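PDB 3QBR: SJCHGC06286 protein from Schistosoma japonicum, which belongs to the Bcl-2 family and probably takes part in apoptosis by binding the BH domains of other family members. Local coordinates for residues F17-T21 with I164-W170; P56-I61 with W170-I174; I91-V97 with R135-H141; Y106-L110 with M125-L129. One frame throughout, in Å; residues are numbered along the deposited sequence.

Contact 1 (F17-T21 with I164-W170)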
loop_
_atom_site.group_PDB
_atom_site.type_symbol
_atom_site.label_atom_id
_atom_site.label_comp_id
_atom_site.label_asym_id
_atom_site.label_seq_id
_atom_site.Cartn_x
_atom_site.Cartn_y
_atom_site.Cartn_z
ATOM N N PHE A 17 -10.599 -7.938 11.088
ATOM C CA PHE A 17 -10.173 -7.544 9.745
ATOM C C PHE A 17 -9.067 -6.494 9.788
ATOM O O PHE A 17 -8.079 -6.599 9.071
ATOM C CB PHE A 17 -11.369 -7.079 8.888
ATOM C CG PHE A 17 -11.002 -6.683 7.474
ATOM C CD1 PHE A 17 -10.967 -7.630 6.457
ATOM C CD2 PHE A 17 -10.720 -5.357 7.161
ATOM C CE1 PHE A 17 -10.628 -7.262 5.137
ATOM C CE2 PHE A 17 -10.385 -4.970 5.853
ATOM C CZ PHE A 17 -10.334 -5.922 4.841
ATOM N N ARG A 18 -9.213 -5.497 10.646
ATOM C CA ARG A 18 -8.183 -4.476 10.733
ATOM C C ARG A 18 -6.840 -5.056 11.109
ATOM O O ARG A 18 -5.811 -4.542 10.696
ATOM C CB ARG A 18 -8.528 -3.397 11.747
ATOM C CG ARG A 18 -7.535 -2.248 11.704
ATOM C CD ARG A 18 -7.839 -1.163 12.718
ATOM N NE ARG A 18 -8.135 -1.749 14.018
ATOM C CZ ARG A 18 -9.358 -1.833 14.531
ATOM N NH1 ARG A 18 -10.390 -1.341 13.855
ATOM N NH2 ARG A 18 -9.547 -2.403 15.718
ATOM N N LEU A 19 -6.840 -6.110 11.915
ATOM C CA LEU A 19 -5.587 -6.675 12.418
ATOM C C LEU A 19 -4.964 -7.580 11.365
ATOM O O LEU A 19 -3.750 -7.606 11.154
ATOM C CB LEU A 19 -5.870 -7.483 13.668
ATOM C CG LEU A 19 -4.630 -8.085 14.316
ATOM C CD1 LEU A 19 -3.557 -7.018 14.561
ATOM C CD2 LEU A 19 -5.033 -8.766 15.604
ATOM N N GLN A 20 -5.828 -8.340 10.713
ATOM C CA GLN A 20 -5.445 -9.112 9.556
ATOM C C GLN A 20 -4.816 -8.189 8.497
ATOM O O GLN A 20 -3.704 -8.446 8.038
ATOM C CB GLN A 20 -6.676 -9.839 9.016
ATOM C CG GLN A 20 -6.409 -10.966 8.043
ATOM C CD GLN A 20 -7.699 -11.645 7.587
ATOM O OE1 GLN A 20 -8.533 -12.029 8.410
ATOM N NE2 GLN A 20 -7.864 -11.798 6.271
ATOM N N THR A 21 -5.487 -7.097 8.130
ATOM C CA THR A 21 -4.990 -6.295 7.011
ATOM C C THR A 21 -3.662 -5.631 7.354
ATOM O O THR A 21 -2.764 -5.503 6.519
ATOM C CB THR A 21 -6.005 -5.236 6.495
ATOM O OG1 THR A 21 -5.787 -4.001 7.162
ATOM C CG2 THR A 21 -7.429 -5.677 6.718
ATOM N N ILE A 164 -14.470 -6.204 0.198
ATOM C CA ILE A 164 -13.507 -7.310 0.211
ATOM C C ILE A 164 -14.158 -8.624 0.632
ATOM O O ILE A 164 -13.935 -9.673 0.021
ATOM C CB ILE A 164 -12.271 -7.016 1.103
ATOM C CG1 ILE A 164 -11.468 -5.856 0.518
ATOM C CG2 ILE A 164 -11.388 -8.242 1.200
ATOM C CD1 ILE A 164 -10.407 -5.292 1.451
ATOM N N ASN A 165 -14.964 -8.564 1.680
ATOM C CA ASN A 165 -15.607 -9.767 2.203
ATOM C C ASN A 165 -16.657 -10.343 1.270
ATOM O O ASN A 165 -16.982 -11.525 1.353
ATOM C CB ASN A 165 -16.153 -9.517 3.607
ATOM C CG ASN A 165 -15.052 -9.493 4.638
ATOM O OD1 ASN A 165 -14.145 -10.341 4.605
ATOM N ND2 ASN A 165 -15.094 -8.511 5.541
ATOM N N LEU A 166 -17.151 -9.505 0.360
ATOM C CA LEU A 166 -18.037 -9.957 -0.707
ATOM C C LEU A 166 -17.277 -10.745 -1.764
ATOM O O LEU A 166 -17.884 -11.472 -2.570
ATOM C CB LEU A 166 -18.769 -8.786 -1.354
ATOM C CG LEU A 166 -19.721 -7.986 -0.453
ATOM C CD1 LEU A 166 -20.718 -7.211 -1.300
ATOM C CD2 LEU A 166 -20.469 -8.869 0.561
ATOM N N HIS A 167 -15.949 -10.605 -1.749
ATOM C CA HIS A 167 -15.090 -11.274 -2.728
ATOM C C HIS A 167 -14.115 -12.286 -2.122
ATOM O O HIS A 167 -12.991 -12.435 -2.599
ATOM C CB HIS A 167 -14.315 -10.248 -3.546
ATOM C CG HIS A 167 -15.188 -9.303 -4.309
ATOM N ND1 HIS A 167 -15.337 -9.370 -5.673
ATOM C CD2 HIS A 167 -15.945 -8.262 -3.894
ATOM C CE1 HIS A 167 -16.153 -8.408 -6.074
ATOM N NE2 HIS A 167 -16.538 -7.728 -5.014
ATOM N N ASP A 168 -14.563 -12.978 -1.083
ATOM C CA ASP A 168 -13.805 -14.060 -0.465
ATOM C C ASP A 168 -12.729 -13.515 0.448
ATOM O O ASP A 168 -11.787 -14.235 0.791
ATOM C CB ASP A 168 -13.164 -14.967 -1.507
ATOM C CG ASP A 168 -14.128 -15.401 -2.563
ATOM O OD1 ASP A 168 -13.689 -15.524 -3.732
ATOM O OD2 ASP A 168 -15.318 -15.611 -2.230
ATOM N N GLY A 169 -12.865 -12.250 0.837
ATOM C CA GLY A 169 -11.876 -11.635 1.697
ATOM C C GLY A 169 -10.567 -11.368 0.967
ATOM O O GLY A 169 -10.497 -11.329 -0.267
ATOM N N TRP A 170 -9.509 -11.187 1.744
ATOM C CA TRP A 170 -8.198 -10.856 1.193
ATOM C C TRP A 170 -7.717 -11.905 0.219
ATOM O O TRP A 170 -6.899 -11.614 -0.636
ATOM C CB TRP A 170 -7.190 -10.683 2.320
ATOM C CG TRP A 170 -7.230 -9.330 2.928
ATOM C CD1 TRP A 170 -7.435 -9.018 4.249
ATOM C CD2 TRP A 170 -7.044 -8.079 2.241
ATOM N NE1 TRP A 170 -7.370 -7.653 4.424
ATOM C CE2 TRP A 170 -7.142 -7.053 3.206
ATOM C CE3 TRP A 170 -6.781 -7.736 0.906
ATOM C CZ2 TRP A 170 -7.008 -5.690 2.874
ATOM C CZ3 TRP A 170 -6.633 -6.404 0.577
ATOM C CH2 TRP A 170 -6.758 -5.388 1.558
HETATM O O HOH W 1 -10.040 -11.398 4.812
#
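F17 and W170 show how two aromatic rings can pair without truly stacking. The F17 ring and the five-membered ring of the indole are almost parallel, 6° apart, but have slid so far past each other that their centroids lie 4.8 Å apart and the rings barely overlap. F17 reaches this place because its CG stands anti to the backbone N (chi1 -179°), which carries the ring across from helix 17-31; F17 CE1 then sits 3.8 Å from W170 CD1.

Apolar packing completes the cluster. The CD1 methyl of I164 meets the rim of the F17 ring, near the ring plane, at F17 CZ, and it also lies over the outer part of the indole face on the same side as F17. T21 CB approaches the benzo part of the indole at W170 CZ2 (3.8 Å). The Q20 side chain, extended beyond CG, brings its amide to the indole edge, where NE2 packs 3.5 Å from W170 CD1 with the two planes 60° apart.

No direct hydrogen bond crosses the contact; one water bridges it, accepting from W170 N (3.1 Å) and, weakly, from Q20 NE2.

Backbone bonds shape the turn that presents W170: I164 O accepts from H167 N and G169 N, on opposite faces of its plane, across the type I turn from N165 to D168. W119 and I122 of helix 119-137 back I164, and I122 also touches W170. The result is an aromatic and apolar plug joining the first helix to the C-terminal part of the all-helical Bcl-2 bundle.

Contact 2 (P56-I61 with W170-I174)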
loop_
_atom_site.group_PDB
_atom_site.type_symbol
_atom_site.label_atom_id
_atom_site.label_comp_id
_atom_site.label_asym_id
_atom_site.label_seq_id
_atom_site.Cartn_x
_atom_site.Cartn_y
_atom_site.Cartn_z
ATOM N N PRO A 56 -5.011 -16.186 6.914
ATOM C CA PRO A 56 -5.262 -17.429 6.175
ATOM C C PRO A 56 -4.856 -17.300 4.709
ATOM O O PRO A 56 -5.293 -16.372 4.033
ATOM C CB PRO A 56 -6.774 -17.629 6.307
ATOM C CG PRO A 56 -7.185 -16.763 7.458
ATOM C CD PRO A 56 -6.231 -15.625 7.525
ATOM N N ASN A 57 -4.029 -18.223 4.227
ATOM C CA ASN A 57 -3.545 -18.162 2.855
ATOM C C ASN A 57 -2.522 -17.072 2.683
ATOM O O ASN A 57 -2.105 -16.779 1.568
ATOM C CB ASN A 57 -4.701 -17.936 1.908
ATOM C CG ASN A 57 -5.743 -19.007 2.035
ATOM O OD1 ASN A 57 -5.445 -20.110 2.495
ATOM N ND2 ASN A 57 -6.980 -18.698 1.639
ATOM N N GLY A 58 -2.124 -16.480 3.808
ATOM C CA GLY A 58 -1.158 -15.401 3.832
ATOM C C GLY A 58 -0.076 -15.493 2.770
ATOM O O GLY A 58 0.216 -14.511 2.090
ATOM N N GLN A 59 0.528 -16.665 2.620
ATOM C CA GLN A 59 1.645 -16.783 1.690
ATOM C C GLN A 59 1.175 -16.646 0.253
ATOM O O GLN A 59 1.777 -15.917 -0.540
ATOM C CB GLN A 59 2.409 -18.095 1.889
ATOM C CG GLN A 59 3.466 -18.024 2.975
ATOM C CD GLN A 59 4.429 -19.203 2.935
ATOM O OE1 GLN A 59 4.122 -20.255 2.361
ATOM N NE2 GLN A 59 5.604 -19.033 3.544
ATOM N N GLU A 60 0.108 -17.363 -0.079
ATOM C CA GLU A 60 -0.535 -17.230 -1.379
ATOM C C GLU A 60 -0.920 -15.766 -1.705
ATOM O O GLU A 60 -0.693 -15.284 -2.816
ATOM C CB GLU A 60 -1.752 -18.151 -1.457
ATOM C CG GLU A 60 -1.396 -19.534 -1.881
ATOM C CD GLU A 60 -0.368 -19.518 -3.001
ATOM O OE1 GLU A 60 -0.639 -18.893 -4.055
ATOM O OE2 GLU A 60 0.719 -20.119 -2.827
ATOM N N ILE A 61 -1.459 -15.064 -0.718
ATOM C CA ILE A 61 -1.883 -13.692 -0.900
ATOM C C ILE A 61 -0.704 -12.758 -1.173
ATOM O O ILE A 61 -0.796 -11.888 -2.030
ATOM C CB ILE A 61 -2.692 -13.197 0.316
ATOM C CG1 ILE A 61 -4.009 -13.975 0.443
ATOM C CG2 ILE A 61 -2.933 -11.701 0.211
ATOM C CD1 ILE A 61 -4.828 -13.573 1.692
ATOM N N TRP A 170 -9.509 -11.187 1.744
ATOM C CA TRP A 170 -8.198 -10.856 1.193
ATOM C C TRP A 170 -7.717 -11.905 0.219
ATOM O O TRP A 170 -6.899 -11.614 -0.636
ATOM C CB TRP A 170 -7.190 -10.683 2.320
ATOM C CG TRP A 170 -7.230 -9.330 2.928
ATOM C CD1 TRP A 170 -7.435 -9.018 4.249
ATOM C CD2 TRP A 170 -7.044 -8.079 2.241
ATOM N NE1 TRP A 170 -7.370 -7.653 4.424
ATOM C CE2 TRP A 170 -7.142 -7.053 3.206
ATOM C CE3 TRP A 170 -6.781 -7.736 0.906
ATOM C CZ2 TRP A 170 -7.008 -5.690 2.874
ATOM C CZ3 TRP A 170 -6.633 -6.404 0.577
ATOM C CH2 TRP A 170 -6.758 -5.388 1.558
ATOM N N SER A 171 -8.231 -13.125 0.347
ATOM C CA SER A 171 -7.843 -14.210 -0.556
ATOM C C SER A 171 -8.364 -14.013 -1.963
ATOM O O SER A 171 -7.956 -14.726 -2.860
ATOM C CB SER A 171 -8.336 -15.561 -0.041
ATOM O OG SER A 171 -7.781 -15.848 1.218
ATOM N N GLY A 172 -9.284 -13.067 -2.144
ATOM C CA GLY A 172 -9.745 -12.689 -3.468
ATOM C C GLY A 172 -8.564 -12.490 -4.399
ATOM O O GLY A 172 -8.573 -12.914 -5.567
ATOM N N LEU A 173 -7.527 -11.864 -3.855
ATOM C CA LEU A 173 -6.323 -11.554 -4.616
ATOM C C LEU A 173 -5.733 -12.795 -5.322
ATOM O O LEU A 173 -5.239 -12.720 -6.453
ATOM C CB LEU A 173 -5.290 -10.882 -3.694
ATOM C CG LEU A 173 -5.676 -9.485 -3.209
ATOM C CD1 LEU A 173 -4.906 -9.132 -1.954
ATOM C CD2 LEU A 173 -5.482 -8.421 -4.321
ATOM N N ILE A 174 -5.785 -13.932 -4.645
ATOM C CA ILE A 174 -5.185 -15.135 -5.186
ATOM C C ILE A 174 -5.806 -15.432 -6.550
ATOM O O ILE A 174 -5.121 -15.451 -7.576
ATOM C CB ILE A 174 -5.358 -16.311 -4.226
ATOM C CG1 ILE A 174 -4.619 -16.014 -2.915
ATOM C CG2 ILE A 174 -4.852 -17.586 -4.874
ATOM C CD1 ILE A 174 -4.853 -17.031 -1.832
#
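W170 meets I61 through its first side-chain carbon: CB lies 3.8 Å from I61 CD1, while the indole leads off toward helix 17-31. The same I61 methyl rests on the peptide group that follows, 3.6 Å from W170 C. It gets there because I61 CG1 is anti to the carbonyl carbon (chi1 -65°) and the chain then runs on extended to CD1.

At S171 the contact turns polar. N57 ND2 donates to S171 OG at 3.0 Å with an N-H...O angle of 159°, the hydroxyl oxygen lying close to the amide plane of N57. N57 thus reaches over from the loop before helix 58-79 while its backbone O receives I61 N in the first turn of that helix. By its place in the Bcl-2 fold, this helix probably matches the one that carries the BH3 region in relatives, and here its beginning is tied to the C-terminal end of the bundle.

L173 follows, its CD1 3.9 Å from I61 CG2, the two side chains crossing at about a right angle; W119 of helix 119-137 touches L173 as well. I174 closes the outer part: its CD1 packs on E60 CB and N57 CB and lies 3.9 Å from I61 CG1.

Contact 3 (I91-V97 with R135-H141)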
loop_
_atom_site.group_PDB
_atom_site.type_symbol
_atom_site.label_atom_id
_atom_site.label_comp_id
_atom_site.label_asym_id
_atom_site.label_seq_id
_atom_site.Cartn_x
_atom_site.Cartn_y
_atom_site.Cartn_z
ATOM N N ILE A 91 8.751 14.216 2.131
ATOM C CA ILE A 91 9.177 12.892 2.538
ATOM C C ILE A 91 10.605 12.605 2.121
ATOM O O ILE A 91 11.229 11.696 2.646
ATOM C CB ILE A 91 8.241 11.831 1.945
ATOM C CG1 ILE A 91 7.091 11.569 2.913
ATOM C CG2 ILE A 91 8.993 10.547 1.630
ATOM C CD1 ILE A 91 6.125 10.558 2.397
ATOM N N ASP A 92 11.130 13.381 1.183
ATOM C CA ASP A 92 12.513 13.199 0.761
ATOM C C ASP A 92 13.491 14.012 1.602
ATOM O O ASP A 92 14.706 13.968 1.383
ATOM C CB ASP A 92 12.666 13.538 -0.712
ATOM C CG ASP A 92 12.113 12.461 -1.598
ATOM O OD1 ASP A 92 12.104 11.285 -1.166
ATOM O OD2 ASP A 92 11.681 12.786 -2.719
ATOM N N SER A 93 12.952 14.741 2.573
ATOM C CA SER A 93 13.759 15.586 3.438
ATOM C C SER A 93 14.461 14.782 4.527
ATOM O O SER A 93 13.966 13.739 4.979
ATOM C CB SER A 93 12.874 16.650 4.093
ATOM O OG SER A 93 11.742 16.052 4.715
ATOM N N ASP A 94 15.624 15.276 4.936
ATOM C CA ASP A 94 16.258 14.844 6.169
ATOM C C ASP A 94 15.437 15.445 7.307
ATOM O O ASP A 94 15.673 15.191 8.486
ATOM C CB ASP A 94 17.691 15.374 6.212
ATOM C CG ASP A 94 18.451 14.912 7.433
ATOM O OD1 ASP A 94 17.817 14.509 8.431
ATOM O OD2 ASP A 94 19.697 14.954 7.399
ATOM N N LYS A 95 14.457 16.254 6.929
ATOM C CA LYS A 95 13.673 17.001 7.894
ATOM C C LYS A 95 12.558 16.154 8.464
ATOM O O LYS A 95 11.747 15.624 7.706
ATOM C CB LYS A 95 13.073 18.240 7.232
ATOM C CG LYS A 95 13.939 19.482 7.347
ATOM C CD LYS A 95 13.118 20.745 7.129
ATOM C CE LYS A 95 13.849 21.993 7.630
ATOM N NZ LYS A 95 13.988 22.020 9.116
ATOM N N PRO A 96 12.512 16.031 9.802
ATOM C CA PRO A 96 11.420 15.321 10.472
ATOM C C PRO A 96 10.091 15.638 9.793
ATOM O O PRO A 96 9.762 16.814 9.599
ATOM C CB PRO A 96 11.466 15.880 11.889
ATOM C CG PRO A 96 12.914 16.135 12.106
ATOM C CD PRO A 96 13.482 16.570 10.768
ATOM N N VAL A 97 9.355 14.591 9.418
ATOM C CA VAL A 97 8.173 14.748 8.596
ATOM C C VAL A 97 6.973 15.146 9.450
ATOM O O VAL A 97 6.897 14.814 10.639
ATOM C CB VAL A 97 7.885 13.474 7.764
ATOM C CG1 VAL A 97 9.146 13.039 7.016
ATOM C CG2 VAL A 97 7.373 12.349 8.659
ATOM N N ARG A 135 10.737 5.280 0.433
ATOM C CA ARG A 135 11.349 6.605 0.332
ATOM C C ARG A 135 11.503 7.226 1.701
ATOM O O ARG A 135 12.463 7.931 1.961
ATOM C CB ARG A 135 10.554 7.535 -0.587
ATOM C CG ARG A 135 10.597 7.112 -2.039
ATOM C CD ARG A 135 10.391 8.295 -2.979
ATOM N NE ARG A 135 11.561 9.173 -3.046
ATOM C CZ ARG A 135 11.988 9.764 -4.159
ATOM N NH1 ARG A 135 11.354 9.562 -5.306
ATOM N NH2 ARG A 135 13.060 10.545 -4.135
ATOM N N LEU A 136 10.536 6.977 2.569
ATOM C CA LEU A 136 10.608 7.424 3.952
ATOM C C LEU A 136 11.802 6.813 4.685
ATOM O O LEU A 136 12.377 7.416 5.588
ATOM C CB LEU A 136 9.318 7.041 4.678
ATOM C CG LEU A 136 8.154 8.019 4.544
ATOM C CD1 LEU A 136 6.842 7.332 4.905
ATOM C CD2 LEU A 136 8.396 9.248 5.428
ATOM N N SER A 137 12.171 5.604 4.296
ATOM C CA SER A 137 13.163 4.859 5.047
ATOM C C SER A 137 14.605 5.201 4.649
ATOM O O SER A 137 15.542 4.927 5.413
ATOM C CB SER A 137 12.873 3.353 4.985
ATOM O OG SER A 137 13.143 2.837 3.707
ATOM N N LYS A 138 14.778 5.816 3.477
ATOM C CA LYS A 138 16.070 6.415 3.122
ATOM C C LYS A 138 16.633 7.284 4.261
ATOM O O LYS A 138 17.829 7.279 4.497
ATOM C CB LYS A 138 15.999 7.231 1.818
ATOM C CG LYS A 138 15.814 6.409 0.534
ATOM C CD LYS A 138 16.947 5.395 0.314
ATOM C CE LYS A 138 16.740 4.570 -0.961
ATOM N NZ LYS A 138 17.788 3.513 -1.166
ATOM N N HIS A 139 15.775 8.020 4.961
ATOM C CA HIS A 139 16.212 8.854 6.073
ATOM C C HIS A 139 15.670 8.367 7.408
ATOM O O HIS A 139 15.580 9.138 8.364
ATOM C CB HIS A 139 15.743 10.294 5.889
ATOM C CG HIS A 139 16.157 10.905 4.593
ATOM N ND1 HIS A 139 17.466 10.923 4.163
ATOM C CD2 HIS A 139 15.438 11.537 3.638
ATOM C CE1 HIS A 139 17.535 11.528 2.993
ATOM N NE2 HIS A 139 16.319 11.914 2.653
ATOM N N GLY A 140 15.291 7.101 7.482
ATOM C CA GLY A 140 14.838 6.563 8.743
ATOM C C GLY A 140 13.657 7.263 9.372
ATOM O O GLY A 140 13.672 7.550 10.556
ATOM N N HIS A 141 12.611 7.504 8.591
ATOM C CA HIS A 141 11.429 8.156 9.130
ATOM C C HIS A 141 10.489 7.113 9.704
ATOM O O HIS A 141 9.379 6.885 9.201
ATOM C CB HIS A 141 10.748 9.032 8.075
ATOM C CG HIS A 141 11.537 10.248 7.702
ATOM N ND1 HIS A 141 11.855 11.238 8.613
ATOM C CD2 HIS A 141 12.092 10.635 6.525
ATOM C CE1 HIS A 141 12.563 12.176 8.017
ATOM N NE2 HIS A 141 12.723 11.837 6.746
HETATM O O HOH W 2 10.516 12.006 10.544
#
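The H141 ring lies between V97 of the 91-97 loop and the backbone of H139. V97 CG1 stands almost centrally over one face, 3.5 Å from the centroid of the H141 ring, as a CH-pi contact; H139 O lies over the centre of the opposite face. At the edge, in the ring plane, H141 NE2 donates to S93 O (2.9 Å, 166°), approaching nearly along the C=O axis. With a bond at the rim and a partner over each face, the rotation of the ring is well defined, and a water links H141 ND1 to V97 N.

The H139 ring has D94 N over the outer part of one face, and its NE2 donates to D92 O at 2.9 Å, arriving from above the carbonyl plane. The third flat group, the R135 guanidinium, carries D92 OD2 over one face. R135 NE and D92 OD1 form a salt bridge of 2.9 Å, whose hydrogen bond is weak because it is bent to 123°. The carboxylate and guanidinium planes are turned 44° apart.

Both histidines belong to the Schellman motif that ends helix 119-137: H141 N bonds to L136 O, G140 N to S137 O, and G140 has positive phi. H141 is then the N-cap residue of helix 142-159, the partner of helix 119-137 in what is probably the central helical hairpin of the Bcl-2 fold, so the loop before helix 99-113 is held at their junction.

Within the loop, S93 OG donates to a lone pair of K95 O. Beneath, I91 CG1 packs 3.7 Å from L136 CD2, while A144, I145 and L148 touch L136 from helix 142-159.

Contact 4 (Y106-L110 with M125-L129)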
loop_
_atom_site.group_PDB
_atom_site.type_symbol
_atom_site.label_atom_id
_atom_site.label_comp_id
_atom_site.label_asym_id
_atom_site.label_seq_id
_atom_site.Cartn_x
_atom_site.Cartn_y
_atom_site.Cartn_z
ATOM N N TYR A 106 -2.310 11.614 2.551
ATOM C CA TYR A 106 -2.485 10.179 2.333
ATOM C C TYR A 106 -3.965 9.869 2.234
ATOM O O TYR A 106 -4.411 9.209 1.293
ATOM C CB TYR A 106 -1.852 9.321 3.455
ATOM C CG TYR A 106 -1.756 7.864 3.063
ATOM C CD1 TYR A 106 -1.074 7.495 1.914
ATOM C CD2 TYR A 106 -2.367 6.873 3.806
ATOM C CE1 TYR A 106 -0.992 6.186 1.514
ATOM C CE2 TYR A 106 -2.276 5.531 3.423
ATOM C CZ TYR A 106 -1.590 5.206 2.269
ATOM O OH TYR A 106 -1.484 3.908 1.835
ATOM N N LEU A 107 -4.721 10.350 3.215
ATOM C CA LEU A 107 -6.153 10.110 3.238
ATOM C C LEU A 107 -6.867 10.651 1.988
ATOM O O LEU A 107 -7.767 9.995 1.446
ATOM C CB LEU A 107 -6.763 10.637 4.534
ATOM C CG LEU A 107 -6.511 9.643 5.666
ATOM C CD1 LEU A 107 -7.263 10.014 6.924
ATOM C CD2 LEU A 107 -6.895 8.226 5.212
ATOM N N GLU A 108 -6.446 11.825 1.522
ATOM C CA GLU A 108 -7.013 12.406 0.320
ATOM C C GLU A 108 -6.656 11.571 -0.914
ATOM O O GLU A 108 -7.456 11.442 -1.845
ATOM C CB GLU A 108 -6.514 13.845 0.130
ATOM C CG GLU A 108 -7.130 14.880 1.079
ATOM C CD GLU A 108 -6.603 16.306 0.838
ATOM O OE1 GLU A 108 -5.872 16.540 -0.155
ATOM O OE2 GLU A 108 -6.923 17.196 1.653
ATOM N N ILE A 109 -5.445 11.026 -0.936
ATOM C CA ILE A 109 -5.018 10.197 -2.058
ATOM C C ILE A 109 -5.787 8.872 -2.120
ATOM O O ILE A 109 -6.130 8.391 -3.201
ATOM C CB ILE A 109 -3.529 9.875 -1.981
ATOM C CG1 ILE A 109 -2.710 11.162 -1.970
ATOM C CG2 ILE A 109 -3.125 8.968 -3.140
ATOM C CD1 ILE A 109 -1.260 10.944 -2.271
ATOM N N LEU A 110 -6.066 8.288 -0.972
ATOM C CA LEU A 110 -6.829 7.066 -0.897
ATOM C C LEU A 110 -8.242 7.323 -1.314
ATOM O O LEU A 110 -8.779 6.639 -2.140
ATOM C CB LEU A 110 -6.822 6.545 0.522
ATOM C CG LEU A 110 -5.513 5.990 1.034
ATOM C CD1 LEU A 110 -5.711 5.295 2.313
ATOM C CD2 LEU A 110 -4.944 5.055 0.055
ATOM N N MET A 125 -2.977 0.495 -3.999
ATOM C CA MET A 125 -2.748 1.000 -2.636
ATOM C C MET A 125 -1.499 0.369 -1.977
ATOM O O MET A 125 -0.721 1.058 -1.318
ATOM C CB MET A 125 -3.986 0.756 -1.770
ATOM C CG MET A 125 -3.825 1.117 -0.308
ATOM S SD MET A 125 -5.218 0.637 0.741
ATOM C CE MET A 125 -5.417 -1.077 0.300
ATOM N N PHE A 126 -1.305 -0.936 -2.161
ATOM C CA PHE A 126 -0.091 -1.571 -1.668
ATOM C C PHE A 126 1.157 -1.116 -2.415
ATOM O O PHE A 126 2.212 -0.937 -1.800
ATOM C CB PHE A 126 -0.177 -3.100 -1.727
ATOM C CG PHE A 126 -1.149 -3.699 -0.735
ATOM C CD1 PHE A 126 -0.718 -4.098 0.531
ATOM C CD2 PHE A 126 -2.494 -3.868 -1.064
ATOM C CE1 PHE A 126 -1.615 -4.665 1.469
ATOM C CE2 PHE A 126 -3.397 -4.428 -0.141
ATOM C CZ PHE A 126 -2.954 -4.833 1.135
ATOM N N ALA A 127 1.061 -0.951 -3.733
ATOM C CA ALA A 127 2.261 -0.620 -4.497
ATOM C C ALA A 127 2.729 0.788 -4.135
ATOM O O ALA A 127 3.944 1.060 -4.007
ATOM C CB ALA A 127 2.026 -0.761 -5.980
ATOM N N PHE A 128 1.749 1.663 -3.917
ATOM C CA PHE A 128 2.027 3.038 -3.547
ATOM C C PHE A 128 2.536 3.179 -2.128
ATOM O O PHE A 128 3.487 3.921 -1.876
ATOM C CB PHE A 128 0.772 3.884 -3.685
ATOM C CG PHE A 128 1.005 5.362 -3.517
ATOM C CD1 PHE A 128 1.866 6.044 -4.357
ATOM C CD2 PHE A 128 0.312 6.075 -2.562
ATOM C CE1 PHE A 128 2.053 7.422 -4.215
ATOM C CE2 PHE A 128 0.481 7.454 -2.426
ATOM C CZ PHE A 128 1.356 8.120 -3.247
ATOM N N LEU A 129 1.866 2.513 -1.193
ATOM C CA LEU A 129 2.317 2.484 0.208
ATOM C C LEU A 129 3.779 2.003 0.298
ATOM O O LEU A 129 4.589 2.585 1.014
ATOM C CB LEU A 129 1.395 1.594 1.036
ATOM C CG LEU A 129 1.749 1.252 2.484
ATOM C CD1 LEU A 129 1.584 2.450 3.452
ATOM C CD2 LEU A 129 0.885 0.056 2.912
#
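Y106 spans the gap between helix 99-113 and helix 119-137 to reach F128, L129 and M125. From CB, the ring is thrown across by a first torsion that sets CG anti to the backbone N (chi1 -167°). The outer part of one ring face lies against L110 CG of its own helix. Farther out, F128 CD2 lies at the edge of the Y106 ring, near its plane, 4.3 Å from Y106 CE1, and CZ lies 4.4 Å from L129 CD1. At the tip, Y106 OH touches L129 CB and L129 CD1, both at 3.8 Å, and passes M125 CG; its hydrogen bond goes to T152 OG1 of helix 142-159.

Two further apolar pairs run beside it. I109 CD1 meets F128 CE2 at 3.9 Å, the two side chains at about a right angle, and L110 CD2 packs on M125 CG at 4.1 Å. The local axes are nearly antiparallel (152°) and come no closer than 12.4 Å, so long side chains do the bridging.

A chain of another protein packs on I109 and F128, consistent with the BH3-binding groove of Bcl-2 proteins. The chemistry implies an apolar interface between the two helices, whose I109 and F128 side probably forms part of the groove; the buried Y106 hydroxyl is satisfied by T152 of a third helix.

Overall arrangement
Starting at the N terminus, helix 17-31 supplies 17-21, which meets 164-170 only near the end of the chain, so contact 1 closes a loop over most of the bundle. Contact 2 opens later, at 56-61, and closes at 170-174; the two cross along the chain, share W170 and touch between Q20 and P56. Contact 3 (91-97 with 135-141) is nested inside both loops, on the other side of the chain's centre, with its centre about 31 Å from either of theirs. Contact 4 nests inside contact 3, and both use helix 119-137. From that helix, F126 CE2 packs 3.9 Å from W170 CZ3, joining the interior to the terminal cluster.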